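Local coordinates for protein putative sulfurtransferase DsrE (Allochromatium vinosum, PDB 2HY5) that probably acts as a sulfurtransferase that carries sulfur as a cysteine persulfide, and could take part in the oxidation of intracellular sulfur, at residues R36-H41 with D74-V79; D42-S47 with R85-E90; F3-N8 with R124-G129; I60-A65 with N102-F107. All coordinates share one frame; numbering follows the deposited sequence.

In the fold
Interactions 1 and 3 belong to one parallel sheet, in which strands 33-39 and 2-7 are neighbours; F38 N lies 2.7 Å from L5 O across that join, and the two contact centres are about 10 Å apart. Interaction 1 holds C78, by similarity the persulfide cysteine, at the end of strand 75-78. Interaction 2 closes over that strand end: V44 CB packs 3.4 Å from V77 CG1, and the V44 side chain comes within about 4 Å of that of C78. Interaction 4 lies on the V37, F39, M75 and V77 face, with M75 CE 3.7 Å from F107 CE2, and joins interaction 2 through S47 O and H104 N, 2.7 Å apart.

Interaction 1. Residues R36-H41 with D74-V79; sequences RVFFYH and DMVVCV
D74 OD2 is gripped twice by the guanidinium of R36: NE donates a bond of 2.7 Å to it and NH2 adds a weak second one. The two side chains run side by side and point the same way, yet their flat ends stand 85° apart. The oxygen lies close to the guanidinium plane, but NE meets it on its anti side and well out of the carboxylate plane. Both groups have further partners, D74 OD1 in a salt bridge with R108 and R36 NH1 on Q114 O. R36 CD rests 3.6 Å from V76 CG2.

The backbones pair in parallel, as the two strands of a beta-alpha-beta unit whose crossover is helix 60-71. Four hydrogen bonds alternate between them, from V37 N on D74 O to C78 N on F39 O. V37, F39, M75 and V77 share one face of the sheet, where the edge of the F39 ring brings CD1 3.4 Å from V76 O. F38 projects from the opposite face, and the same oxygen lies over one face of its ring, off toward the rim; CZ reaches C78 CB at 3.7 Å. C78, by similarity the persulfide-forming cysteine, sits at the N-cap of the helix that follows. Its SG meets the edge of the Y40 ring, 3.5 Å from CE1, and Y40 OH is hydrogen-bonded to E24 O of the DsrF chain.

Interaction 2. Residues D42-S47 with R85-E90; sequences DGVNNS and RGIVDE
A single salt bridge supplies the ionic part of this contact: R85 NE donates to D42 OD1 over 2.6 Å. The N-H uses the anti lone pair of the carboxylate, and the oxygen lies almost exactly in the guanidinium plane although the two flat groups are turned 89° apart. R85 reaches this point with its chain extended from CG to NE, crossing D42 at about a right angle. Its outer nitrogens are taken by other partners: NH1 by A81 O, NH2 by Q13 of the second copy of this protein and by E24 of the DsrF chain, which places the bridge where three subunits meet.

The 3-10 turn 42-46, just after strand 33-39, is here joined to the end of helix 79-85, the helix that starts right behind C78, by similarity the persulfide cysteine. Van der Waals contacts join them, with I87 lying against V44, N45 and S47. V44 CG2 touches R85 CD at 3.7 Å and I87 CG1 at 4.0 Å, while I87 CD1 also lies 3.8 Å from N45 ND2. At the far end I87 CG2 comes within 3.4 Å of S47 OG.

Hydrogen bonds at the end of the 3-10 segment hold two of the groups that I87 touches. V44 O, 3.5 Å from I87 CG1, accepts from both S47 N and S47 OG, the hydroxyl donating over 2.7 Å. S47 chi1 of 68° tucks OG between its own backbone N and carbonyl carbon, within range of V44 O.

Interaction 3. Residues F3-N8 with R124-G129; sequences FALQIN and RLVVFG
A4 pairs with its neighbour strand twice: its N donates to R124 O over 2.9 Å and its O accepts from V126 N. The same parallel pattern repeats through Q6 and ends with N8 N on F128 O, the axes of the two short strands crossing at 16°. On one face the L5 and V126 side chains lie side by side and point the same way, with L5 CD2 3.7 Å from V126 CB. F3 CD1 meets R124 CB and V126 CG2 obliquely, and F128 turns the edge of its ring to Q6 O.

On the other face Q6 runs alongside V127, extended beyond CG, with OE1 3.8 Å from V127 CG2. This oxygen is buried and finds no polar partner in the model. The other end of the amide is held: Q6 NE2 donates to N8 OD1 over 2.8 Å, on a lone pair in the carbonyl plane. N8 CG leans back beside its own N, chi1 -54°, and ND2 then rests 3.4 Å from V127 CG1 and makes a weak hydrogen bond to S135 O of the DsrF chain.

Farther out, R124 NE and NH2 bond to T92 O and C95 O of the DsrH chain, and V133 of the DsrF chain packs on L125 and V127. Within the subunit, strand 2-7 continues the sheet into strand 33-39. Helix 16-29 lies over the face of L5, I7 and F128, and helix 113-121 over that of A4 and Q6.

Interaction 4. Residues I60-A65 with N102-F107; sequences IVNRWA and NIHPKF
H104 lays its imidazole against V61 and A65, residues one turn apart on helix 60-71. CE1 comes within 3.4 Å of A65 CB, and CD2 lies 3.8 Å from V61 CG1, the V61 side chain sliding past in the opposite direction; both approach the ring obliquely. The ring nitrogens are engaged at its edge. ND1 accepts from K106 N over 3.1 Å, nearly in the ring plane, which fixes the rotation of the imidazole. NE2 shares a water with N62, 2.8 Å from NE2 and donating to N62 OD1, while the two side-chain atoms themselves stay too far apart to bond directly. With CG anti to the backbone N (chi1 -176°), the ring continues toward the helix.

K106 follows with its aliphatic part: CB lies 4.2 Å from A65 CB, and the chain then bends away to put NZ in a salt bridge with E69, farther along the same helix.

F107 is the last residue of the segment to touch the helix. Its ring meets it with its far end, CE1 4.2 Å from V61 CG1 and CZ 4.1 Å from W64 CB. W64 carries its indole away from this segment, and its NE1 bonds to S17 OG. F107 also packs on M75 of the sheet, so it sits between helix and strand.

Backbone bonding of F107 N to H104 O completes a type I beta turn from H104 to F107. The turn leads into strand 108-110, outermost in the sheet of this chain, and rests against the crossover helix of the beta-alpha-beta unit formed by strand 33-39, helix 60-71 and strand 75-78.

Interaction 1. Residues R36-H41 with D74-V79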
# COMPACT_ATOMS: atom_id res chain seq x y z
N ARG A 36 -23.96 -7.69 3.57
CA ARG A 36 -22.88 -8.52 3.05
C ARG A 36 -21.52 -7.87 3.31
O ARG A 36 -21.40 -6.65 3.30
CB ARG A 36 -23.08 -8.72 1.54
CG ARG A 36 -22.01 -9.55 0.82
CD ARG A 36 -22.50 -9.91 -0.59
NE ARG A 36 -23.70 -10.74 -0.49
CZ ARG A 36 -24.75 -10.66 -1.30
NH1 ARG A 36 -24.79 -9.78 -2.29
NH2 ARG A 36 -25.80 -11.45 -1.08
N VAL A 37 -20.53 -8.71 3.57
CA VAL A 37 -19.16 -8.26 3.78
C VAL A 37 -18.45 -8.85 2.56
O VAL A 37 -18.39 -10.07 2.41
CB VAL A 37 -18.54 -8.86 5.06
CG1 VAL A 37 -17.13 -8.32 5.25
CG2 VAL A 37 -19.40 -8.51 6.26
N PHE A 38 -17.95 -7.98 1.70
CA PHE A 38 -17.31 -8.43 0.48
C PHE A 38 -15.81 -8.17 0.47
O PHE A 38 -15.37 -7.04 0.68
CB PHE A 38 -17.97 -7.75 -0.72
CG PHE A 38 -17.60 -8.35 -2.04
CD1 PHE A 38 -16.41 -8.01 -2.68
CD2 PHE A 38 -18.43 -9.30 -2.63
CE1 PHE A 38 -16.06 -8.60 -3.89
CE2 PHE A 38 -18.09 -9.90 -3.84
CZ PHE A 38 -16.90 -9.55 -4.47
N PHE A 39 -15.03 -9.22 0.24
CA PHE A 39 -13.58 -9.10 0.21
C PHE A 39 -13.09 -9.09 -1.23
O PHE A 39 -13.38 -10.00 -2.01
CB PHE A 39 -12.93 -10.25 0.98
CG PHE A 39 -13.32 -10.29 2.43
CD1 PHE A 39 -14.46 -10.97 2.84
CD2 PHE A 39 -12.56 -9.63 3.39
CE1 PHE A 39 -14.84 -10.98 4.19
CE2 PHE A 39 -12.93 -9.64 4.73
CZ PHE A 39 -14.07 -10.31 5.13
N TYR A 40 -12.37 -8.03 -1.59
CA TYR A 40 -11.85 -7.85 -2.94
C TYR A 40 -10.36 -7.53 -2.90
O TYR A 40 -9.82 -7.22 -1.83
CB TYR A 40 -12.62 -6.72 -3.64
CG TYR A 40 -12.46 -6.70 -5.14
CD1 TYR A 40 -12.50 -7.88 -5.88
CD2 TYR A 40 -12.29 -5.50 -5.83
CE1 TYR A 40 -12.38 -7.87 -7.26
CE2 TYR A 40 -12.17 -5.48 -7.22
CZ TYR A 40 -12.21 -6.67 -7.93
OH TYR A 40 -12.10 -6.66 -9.30
N HIS A 41 -9.68 -7.60 -4.04
CA HIS A 41 -8.24 -7.36 -4.10
C HIS A 41 -7.58 -8.29 -3.08
O HIS A 41 -8.04 -9.41 -2.87
CB HIS A 41 -7.90 -5.90 -3.76
CG HIS A 41 -8.61 -4.88 -4.61
ND1 HIS A 41 -8.46 -4.81 -5.97
CD2 HIS A 41 -9.44 -3.87 -4.27
CE1 HIS A 41 -9.17 -3.80 -6.44
NE2 HIS A 41 -9.77 -3.21 -5.42
N ASP A 74 -23.12 -12.70 5.80
CA ASP A 74 -22.80 -13.28 4.50
C ASP A 74 -21.45 -12.70 4.11
O ASP A 74 -21.35 -11.56 3.66
CB ASP A 74 -23.88 -12.90 3.48
CG ASP A 74 -23.65 -13.53 2.12
OD1 ASP A 74 -23.11 -14.65 2.06
OD2 ASP A 74 -24.01 -12.90 1.10
N MET A 75 -20.40 -13.50 4.30
CA MET A 75 -19.04 -13.09 3.98
C MET A 75 -18.69 -13.67 2.62
O MET A 75 -18.63 -14.89 2.45
CB MET A 75 -18.09 -13.63 5.04
CG MET A 75 -18.62 -13.42 6.44
SD MET A 75 -17.66 -12.21 7.34
CE MET A 75 -16.62 -13.19 8.05
N VAL A 76 -18.46 -12.78 1.66
CA VAL A 76 -18.17 -13.21 0.30
C VAL A 76 -16.78 -12.81 -0.17
O VAL A 76 -16.32 -11.69 0.06
CB VAL A 76 -19.23 -12.63 -0.67
CG1 VAL A 76 -19.06 -13.22 -2.07
CG2 VAL A 76 -20.63 -12.91 -0.13
N VAL A 77 -16.12 -13.76 -0.83
CA VAL A 77 -14.78 -13.56 -1.38
C VAL A 77 -14.85 -13.62 -2.90
O VAL A 77 -15.37 -14.59 -3.47
CB VAL A 77 -13.82 -14.65 -0.86
CG1 VAL A 77 -12.45 -14.49 -1.50
CG2 VAL A 77 -13.73 -14.58 0.66
N CYS A 78 -14.34 -12.59 -3.57
CA CYS A 78 -14.36 -12.52 -5.03
C CYS A 78 -13.58 -13.68 -5.66
O CYS A 78 -12.41 -13.89 -5.35
CB CYS A 78 -13.75 -11.21 -5.50
SG CYS A 78 -13.68 -11.08 -7.30
N VAL A 79 -14.23 -14.42 -6.55
CA VAL A 79 -13.59 -15.56 -7.19
C VAL A 79 -12.40 -15.17 -8.07
O VAL A 79 -11.37 -15.84 -8.05
CB VAL A 79 -14.60 -16.37 -8.04
CG1 VAL A 79 -15.13 -15.52 -9.19
CG2 VAL A 79 -13.95 -17.63 -8.57

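Interaction 2. Residues D42-S47 with R85-E90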
# COMPACT_ATOMS: atom_id res chain seq x y z
N ASP A 42 -6.51 -7.83 -2.43
CA ASP A 42 -5.83 -8.63 -1.41
C ASP A 42 -6.76 -8.94 -0.24
O ASP A 42 -6.43 -9.74 0.64
CB ASP A 42 -4.58 -7.91 -0.89
CG ASP A 42 -3.33 -8.26 -1.67
OD1 ASP A 42 -3.43 -9.03 -2.65
OD2 ASP A 42 -2.25 -7.76 -1.30
N GLY A 43 -7.92 -8.30 -0.22
CA GLY A 43 -8.89 -8.53 0.83
C GLY A 43 -9.31 -9.99 0.90
O GLY A 43 -9.69 -10.48 1.96
N VAL A 44 -9.24 -10.69 -0.23
CA VAL A 44 -9.63 -12.09 -0.24
C VAL A 44 -8.78 -12.94 0.72
O VAL A 44 -9.21 -14.01 1.15
CB VAL A 44 -9.53 -12.70 -1.67
CG1 VAL A 44 -10.45 -11.94 -2.62
CG2 VAL A 44 -8.09 -12.67 -2.16
N ASN A 45 -7.60 -12.45 1.07
CA ASN A 45 -6.71 -13.19 1.96
C ASN A 45 -7.20 -13.24 3.41
O ASN A 45 -6.57 -13.88 4.26
CB ASN A 45 -5.29 -12.60 1.87
CG ASN A 45 -4.63 -12.88 0.52
OD1 ASN A 45 -3.71 -12.17 0.11
ND2 ASN A 45 -5.09 -13.92 -0.16
N ASN A 46 -8.31 -12.57 3.70
CA ASN A 46 -8.89 -12.58 5.04
C ASN A 46 -9.73 -13.84 5.23
O ASN A 46 -10.30 -14.06 6.29
CB ASN A 46 -9.81 -11.39 5.25
CG ASN A 46 -9.06 -10.11 5.51
OD1 ASN A 46 -8.53 -9.91 6.59
ND2 ASN A 46 -9.02 -9.24 4.51
N SER A 47 -9.79 -14.67 4.19
CA SER A 47 -10.62 -15.87 4.25
C SER A 47 -9.90 -17.20 4.35
O SER A 47 -10.54 -18.25 4.30
CB SER A 47 -11.55 -15.91 3.03
OG SER A 47 -10.82 -16.11 1.84
N ARG A 85 -4.84 -14.87 -6.36
CA ARG A 85 -4.05 -14.92 -5.13
C ARG A 85 -3.91 -16.24 -4.39
O ARG A 85 -3.09 -16.35 -3.47
CB ARG A 85 -4.58 -13.83 -4.20
CG ARG A 85 -4.50 -12.45 -4.83
CD ARG A 85 -5.17 -11.40 -3.97
NE ARG A 85 -4.96 -10.04 -4.47
CZ ARG A 85 -5.54 -9.53 -5.55
NH1 ARG A 85 -6.37 -10.25 -6.28
NH2 ARG A 85 -5.30 -8.26 -5.89
N GLY A 86 -4.69 -17.24 -4.77
CA GLY A 86 -4.56 -18.52 -4.11
C GLY A 86 -5.56 -18.87 -3.02
O GLY A 86 -5.20 -19.59 -2.09
N ILE A 87 -6.78 -18.36 -3.10
CA ILE A 87 -7.80 -18.70 -2.11
C ILE A 87 -8.64 -19.74 -2.85
O ILE A 87 -9.21 -19.45 -3.91
CB ILE A 87 -8.67 -17.49 -1.72
CG1 ILE A 87 -7.82 -16.48 -0.94
CG2 ILE A 87 -9.84 -17.95 -0.85
CD1 ILE A 87 -7.28 -17.00 0.39
N VAL A 88 -8.71 -20.94 -2.29
CA VAL A 88 -9.40 -22.05 -2.94
C VAL A 88 -10.36 -22.84 -2.06
O VAL A 88 -10.02 -23.21 -0.93
CB VAL A 88 -8.35 -23.05 -3.50
CG1 VAL A 88 -9.04 -24.19 -4.22
CG2 VAL A 88 -7.37 -22.32 -4.41
N ASP A 89 -11.56 -23.09 -2.57
CA ASP A 89 -12.54 -23.91 -1.86
C ASP A 89 -12.64 -25.21 -2.65
O ASP A 89 -11.95 -25.38 -3.65
CB ASP A 89 -13.91 -23.23 -1.76
CG ASP A 89 -14.59 -23.06 -3.11
OD1 ASP A 89 -15.79 -22.71 -3.13
OD2 ASP A 89 -13.93 -23.26 -4.15
N GLU A 90 -13.50 -26.13 -2.21
CA GLU A 90 -13.64 -27.41 -2.90
C GLU A 90 -13.90 -27.31 -4.40
O GLU A 90 -13.24 -27.98 -5.20
CB GLU A 90 -14.74 -28.24 -2.24
CG GLU A 90 -14.23 -29.51 -1.57
CD GLU A 90 -13.20 -29.25 -0.48
OE1 GLU A 90 -12.64 -30.22 0.06
OE2 GLU A 90 -12.95 -28.06 -0.17

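Interaction 3. Residues F3-N8 with R124-G129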
# COMPACT_ATOMS: atom_id res chain seq x y z
N PHE A 3 -26.10 -2.13 5.64
CA PHE A 3 -24.75 -1.83 5.17
C PHE A 3 -24.15 -2.88 4.26
O PHE A 3 -24.42 -4.07 4.39
CB PHE A 3 -23.79 -1.71 6.36
CG PHE A 3 -23.95 -0.46 7.16
CD1 PHE A 3 -23.37 0.73 6.73
CD2 PHE A 3 -24.67 -0.47 8.35
CE1 PHE A 3 -23.51 1.90 7.48
CE2 PHE A 3 -24.81 0.69 9.11
CZ PHE A 3 -24.23 1.87 8.67
N ALA A 4 -23.32 -2.41 3.33
CA ALA A 4 -22.59 -3.28 2.43
C ALA A 4 -21.15 -2.87 2.76
O ALA A 4 -20.80 -1.70 2.64
CB ALA A 4 -22.91 -2.96 0.98
N LEU A 5 -20.34 -3.82 3.22
CA LEU A 5 -18.95 -3.50 3.56
C LEU A 5 -18.00 -4.14 2.57
O LEU A 5 -18.14 -5.31 2.23
CB LEU A 5 -18.61 -3.99 4.97
CG LEU A 5 -19.50 -3.49 6.12
CD1 LEU A 5 -18.93 -3.99 7.44
CD2 LEU A 5 -19.58 -1.97 6.11
N GLN A 6 -17.02 -3.37 2.11
CA GLN A 6 -16.03 -3.84 1.16
C GLN A 6 -14.66 -3.71 1.80
O GLN A 6 -14.33 -2.65 2.34
CB GLN A 6 -16.10 -3.00 -0.12
CG GLN A 6 -15.26 -3.53 -1.28
CD GLN A 6 -15.22 -2.56 -2.45
OE1 GLN A 6 -16.24 -1.95 -2.80
NE2 GLN A 6 -14.06 -2.45 -3.09
N ILE A 7 -13.87 -4.78 1.77
CA ILE A 7 -12.53 -4.79 2.35
C ILE A 7 -11.55 -5.13 1.22
O ILE A 7 -11.66 -6.19 0.61
CB ILE A 7 -12.44 -5.82 3.49
CG1 ILE A 7 -13.44 -5.43 4.59
CG2 ILE A 7 -11.02 -5.86 4.06
CD1 ILE A 7 -13.59 -6.45 5.68
N ASN A 8 -10.61 -4.22 0.96
CA ASN A 8 -9.66 -4.38 -0.14
C ASN A 8 -8.24 -4.81 0.19
O ASN A 8 -7.43 -4.99 -0.73
CB ASN A 8 -9.54 -3.07 -0.92
CG ASN A 8 -10.88 -2.54 -1.40
OD1 ASN A 8 -11.80 -3.30 -1.67
ND2 ASN A 8 -10.97 -1.23 -1.54
N ARG A 124 -26.03 1.97 2.67
CA ARG A 124 -24.70 2.56 2.65
C ARG A 124 -23.63 1.54 2.26
O ARG A 124 -23.70 0.37 2.64
CB ARG A 124 -24.34 3.10 4.04
CG ARG A 124 -25.31 4.14 4.58
CD ARG A 124 -25.19 5.46 3.85
NE ARG A 124 -26.05 6.47 4.45
CZ ARG A 124 -27.35 6.60 4.19
NH1 ARG A 124 -27.95 5.79 3.33
NH2 ARG A 124 -28.05 7.56 4.80
N LEU A 125 -22.66 2.00 1.47
CA LEU A 125 -21.54 1.17 1.05
C LEU A 125 -20.31 1.78 1.70
O LEU A 125 -19.92 2.90 1.38
CB LEU A 125 -21.37 1.19 -0.47
CG LEU A 125 -20.07 0.58 -1.01
CD1 LEU A 125 -20.01 -0.92 -0.72
CD2 LEU A 125 -19.98 0.86 -2.49
N VAL A 126 -19.71 1.03 2.62
CA VAL A 126 -18.53 1.51 3.34
C VAL A 126 -17.33 0.68 2.91
O VAL A 126 -17.29 -0.53 3.14
CB VAL A 126 -18.74 1.42 4.86
CG1 VAL A 126 -17.62 2.13 5.59
CG2 VAL A 126 -20.08 2.03 5.23
N VAL A 127 -16.37 1.35 2.28
CA VAL A 127 -15.17 0.70 1.77
C VAL A 127 -13.95 0.92 2.65
O VAL A 127 -13.67 2.04 3.08
CB VAL A 127 -14.84 1.21 0.35
CG1 VAL A 127 -13.66 0.43 -0.23
CG2 VAL A 127 -16.07 1.08 -0.55
N PHE A 128 -13.23 -0.15 2.92
CA PHE A 128 -12.03 -0.09 3.75
C PHE A 128 -10.86 -0.57 2.92
O PHE A 128 -10.85 -1.70 2.43
CB PHE A 128 -12.19 -0.98 4.98
CG PHE A 128 -13.26 -0.51 5.94
CD1 PHE A 128 -14.60 -0.82 5.72
CD2 PHE A 128 -12.92 0.29 7.03
CE1 PHE A 128 -15.59 -0.35 6.58
CE2 PHE A 128 -13.91 0.77 7.90
CZ PHE A 128 -15.25 0.45 7.67
N GLY A 129 -9.87 0.30 2.75
CA GLY A 129 -8.72 -0.08 1.96
C GLY A 129 -7.48 0.69 2.33
O GLY A 129 -7.31 1.09 3.48

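Interaction 4. Residues I60-A65 with N102-F107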
# COMPACT_ATOMS: atom_id res chain seq x y z
N ILE A 60 -7.34 -12.33 13.22
CA ILE A 60 -8.27 -11.70 12.29
C ILE A 60 -9.27 -12.63 11.62
O ILE A 60 -10.47 -12.35 11.60
CB ILE A 60 -7.50 -10.92 11.22
CG1 ILE A 60 -6.71 -9.79 11.89
CG2 ILE A 60 -8.48 -10.37 10.19
CD1 ILE A 60 -5.84 -8.98 10.93
N VAL A 61 -8.80 -13.74 11.05
CA VAL A 61 -9.71 -14.64 10.37
C VAL A 61 -10.74 -15.25 11.31
O VAL A 61 -11.93 -15.23 11.01
CB VAL A 61 -8.94 -15.77 9.67
CG1 VAL A 61 -9.92 -16.68 8.92
CG2 VAL A 61 -7.93 -15.17 8.70
N ASN A 62 -10.29 -15.80 12.44
CA ASN A 62 -11.21 -16.42 13.38
C ASN A 62 -12.17 -15.42 13.98
O ASN A 62 -13.33 -15.74 14.26
CB ASN A 62 -10.46 -17.15 14.49
CG ASN A 62 -9.82 -18.44 14.01
OD1 ASN A 62 -10.17 -18.95 12.95
ND2 ASN A 62 -8.89 -18.97 14.79
N ARG A 63 -11.69 -14.20 14.18
CA ARG A 63 -12.51 -13.13 14.76
C ARG A 63 -13.66 -12.79 13.80
O ARG A 63 -14.79 -12.59 14.23
CB ARG A 63 -11.63 -11.92 15.02
CG ARG A 63 -12.33 -10.80 15.75
CD ARG A 63 -11.44 -9.57 15.78
NE ARG A 63 -10.79 -9.38 17.07
CZ ARG A 63 -10.01 -8.34 17.36
NH1 ARG A 63 -9.78 -7.41 16.44
NH2 ARG A 63 -9.47 -8.23 18.57
N TRP A 64 -13.35 -12.70 12.51
CA TRP A 64 -14.38 -12.42 11.51
C TRP A 64 -15.38 -13.58 11.51
O TRP A 64 -16.59 -13.38 11.44
CB TRP A 64 -13.77 -12.31 10.11
CG TRP A 64 -13.42 -10.92 9.67
CD1 TRP A 64 -12.18 -10.46 9.31
CD2 TRP A 64 -14.31 -9.81 9.51
NE1 TRP A 64 -12.25 -9.14 8.93
CE2 TRP A 64 -13.55 -8.71 9.05
CE3 TRP A 64 -15.69 -9.63 9.72
CZ2 TRP A 64 -14.11 -7.46 8.79
CZ3 TRP A 64 -16.25 -8.38 9.46
CH2 TRP A 64 -15.46 -7.32 8.99
N ALA A 65 -14.85 -14.80 11.59
CA ALA A 65 -15.70 -15.99 11.58
C ALA A 65 -16.63 -16.03 12.79
O ALA A 65 -17.79 -16.43 12.68
CB ALA A 65 -14.84 -17.24 11.54
N ASN A 102 -7.88 -23.98 1.02
CA ASN A 102 -7.44 -23.20 2.17
C ASN A 102 -8.49 -22.23 2.69
O ASN A 102 -8.25 -21.53 3.67
CB ASN A 102 -6.15 -22.44 1.82
CG ASN A 102 -6.36 -21.39 0.76
OD1 ASN A 102 -7.32 -21.45 -0.00
ND2 ASN A 102 -5.45 -20.43 0.68
N ILE A 103 -9.66 -22.21 2.07
CA ILE A 103 -10.68 -21.28 2.54
C ILE A 103 -11.25 -21.68 3.90
O ILE A 103 -11.34 -22.86 4.24
CB ILE A 103 -11.84 -21.16 1.53
CG1 ILE A 103 -12.63 -19.88 1.83
CG2 ILE A 103 -12.75 -22.38 1.61
CD1 ILE A 103 -13.88 -19.74 1.00
N HIS A 104 -11.62 -20.68 4.69
CA HIS A 104 -12.22 -20.92 5.99
C HIS A 104 -13.69 -21.21 5.68
O HIS A 104 -14.32 -20.49 4.91
CB HIS A 104 -12.08 -19.66 6.87
CG HIS A 104 -12.57 -19.84 8.27
ND1 HIS A 104 -13.91 -20.01 8.57
CD2 HIS A 104 -11.91 -19.88 9.45
CE1 HIS A 104 -14.04 -20.15 9.88
NE2 HIS A 104 -12.85 -20.07 10.43
N PRO A 105 -14.25 -22.28 6.27
CA PRO A 105 -15.64 -22.69 6.04
C PRO A 105 -16.76 -21.66 6.23
O PRO A 105 -17.86 -21.86 5.71
CB PRO A 105 -15.80 -23.90 6.97
CG PRO A 105 -14.85 -23.60 8.08
CD PRO A 105 -13.64 -23.10 7.33
N LYS A 106 -16.48 -20.58 6.94
CA LYS A 106 -17.49 -19.54 7.15
C LYS A 106 -17.60 -18.56 5.98
O LYS A 106 -18.57 -17.81 5.88
CB LYS A 106 -17.20 -18.77 8.44
CG LYS A 106 -17.98 -19.27 9.65
CD LYS A 106 -19.48 -19.11 9.43
CE LYS A 106 -20.28 -19.60 10.63
NZ LYS A 106 -19.97 -21.01 10.95
N PHE A 107 -16.60 -18.57 5.11
CA PHE A 107 -16.59 -17.68 3.96
C PHE A 107 -17.02 -18.42 2.70
O PHE A 107 -16.87 -19.63 2.60
CB PHE A 107 -15.18 -17.12 3.71
CG PHE A 107 -14.60 -16.34 4.86
CD1 PHE A 107 -14.22 -16.97 6.04
CD2 PHE A 107 -14.41 -14.96 4.75
CE1 PHE A 107 -13.64 -16.25 7.08
CE2 PHE A 107 -13.83 -14.24 5.78
CZ PHE A 107 -13.44 -14.88 6.95
O HOH W 1 -12.63 -20.27 13.17